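Local coordinates for protein RV1873 (Mycobacterium tuberculosis, PDB 2JEK) that is of unknown function but folds into a compact all-helical right-handed superhelix as a member of the DUF1810 family, at residues V20-S23 and V24-L28. Residues are numbered along the deposited sequence; the frame is centred on the assembly and turned at random.
Sequences VYRS and VVEEL
Arg22 and Glu26, one turn apart near the start of helix 21-29, form an i to i+4 salt bridge on its exposed flank. A single carboxylate oxygen does the work: Glu26 OE2 sits at the guanidinium edge, 2.8 Å from Arg22 NE, and also accepts from NH2. Both bonds are weak and bent, and the two planes lie 68° apart, so this is not the flat, two-oxygen pairing. The like-charged Arg29 lies close to the Arg22 guanidinium, which would probably offset part of the gain from the ion pair.

Backbone bonds from Val24, Val25, Glu26 and Glu27 back to Val20, Tyr21, Arg22 and Ser23 establish the first alpha-helical turns. Val20, the N-cap residue, offers its carbonyl oxygen twice, to Val24 N at 3.0 Å and to Ser23 OG at 2.6 Å. With chi1 at 68°, the Ser23 hydroxyl folds back over its own backbone to reach that oxygen. A water then donates to both Ser23 OG and Glu27 OE2, bridging the two side chains, while Glu27 OE1 accepts from Arg34 N, Gly35 N and Trp37 NE1.

Apolar contacts occupy the inner flank. Val25 CG2 lies over one face of the Tyr21 ring, 3.4 Å from CE2, and Val20 CG2 meets Val24 CG2 at 4.1 Å. Tyr21 OH is hydrogen-bonded to Glu80 and its ring makes a cation-pi contact with Arg77, tying this turn to helix 74-87, while Val24 packs on Trp37 and Val41.

The chemistry is that of an amphipathic helix start: a solvent-facing ion pair that is probably modest in strength, a doubly used first carbonyl, and a valine-tyrosine flank turned to the neighbouring helices.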
# COMPACT_ATOMS: atom_id res chain seq x y z
N VAL A 20 8.99 -8.22 -10.46
CA VAL A 20 7.69 -7.77 -10.97
C VAL A 20 7.50 -6.25 -11.07
O VAL A 20 6.49 -5.80 -11.61
CB VAL A 20 6.52 -8.35 -10.16
CG1 VAL A 20 6.53 -9.89 -10.20
CG2 VAL A 20 6.55 -7.82 -8.73
N TYR A 21 8.44 -5.46 -10.56
CA TYR A 21 8.15 -4.04 -10.39
C TYR A 21 7.83 -3.31 -11.69
O TYR A 21 6.94 -2.44 -11.73
CB TYR A 21 9.22 -3.29 -9.57
CG TYR A 21 8.71 -1.93 -9.14
CD1 TYR A 21 7.65 -1.82 -8.23
CD2 TYR A 21 9.23 -0.76 -9.70
CE1 TYR A 21 7.16 -0.59 -7.86
CE2 TYR A 21 8.73 0.49 -9.32
CZ TYR A 21 7.69 0.56 -8.41
OH TYR A 21 7.18 1.78 -8.03
N ARG A 22 8.54 -3.64 -12.77
CA ARG A 22 8.22 -2.98 -14.03
C ARG A 22 6.79 -3.30 -14.45
O ARG A 22 6.07 -2.42 -14.92
CB ARG A 22 9.20 -3.34 -15.15
CG ARG A 22 8.91 -2.63 -16.48
CD ARG A 22 9.14 -1.13 -16.37
NE ARG A 22 8.81 -0.40 -17.59
CZ ARG A 22 9.17 0.86 -17.83
NH1 ARG A 22 9.89 1.52 -16.93
NH2 ARG A 22 8.82 1.45 -18.96
N SER A 23 6.35 -4.54 -14.25
CA SER A 23 4.98 -4.90 -14.62
C SER A 23 3.97 -4.16 -13.73
O SER A 23 2.90 -3.77 -14.18
CB SER A 23 4.77 -6.41 -14.58
OG SER A 23 4.83 -6.94 -13.27
N VAL A 24 4.32 -3.98 -12.46
CA VAL A 24 3.48 -3.21 -11.55
C VAL A 24 3.25 -1.80 -12.08
O VAL A 24 2.11 -1.35 -12.19
CB VAL A 24 4.13 -3.12 -10.16
CG1 VAL A 24 3.34 -2.17 -9.24
CG2 VAL A 24 4.23 -4.50 -9.55
N VAL A 25 4.35 -1.13 -12.40
CA VAL A 25 4.32 0.22 -12.95
C VAL A 25 3.50 0.28 -14.24
O VAL A 25 2.65 1.17 -14.39
CB VAL A 25 5.77 0.77 -13.15
CG1 VAL A 25 5.80 2.03 -14.00
CG2 VAL A 25 6.39 1.05 -11.78
N GLU A 26 3.69 -0.69 -15.12
CA GLU A 26 2.95 -0.70 -16.38
C GLU A 26 1.46 -0.91 -16.15
O GLU A 26 0.63 -0.24 -16.77
CB GLU A 26 3.51 -1.74 -17.36
CG GLU A 26 5.00 -1.56 -17.72
CD GLU A 26 5.27 -0.44 -18.71
OE1 GLU A 26 4.33 0.29 -19.08
OE2 GLU A 26 6.45 -0.29 -19.12
N GLU A 27 1.10 -1.80 -15.23
CA GLU A 27 -0.29 -2.08 -14.90
C GLU A 27 -0.97 -0.86 -14.28
O GLU A 27 -2.11 -0.54 -14.63
CB GLU A 27 -0.39 -3.29 -13.97
CG GLU A 27 -0.15 -4.57 -14.73
CD GLU A 27 0.10 -5.77 -13.88
OE1 GLU A 27 -0.36 -5.80 -12.71
OE2 GLU A 27 0.74 -6.71 -14.40
N LEU A 28 -0.27 -0.18 -13.38
CA LEU A 28 -0.83 1.00 -12.75
C LEU A 28 -0.89 2.19 -13.72
O LEU A 28 -1.87 2.94 -13.69
CB LEU A 28 -0.08 1.35 -11.47
CG LEU A 28 -0.14 0.29 -10.36
CD1 LEU A 28 0.67 0.79 -9.16
CD2 LEU A 28 -1.58 -0.08 -9.95
O HOH W 1 2.33 -8.03 -12.72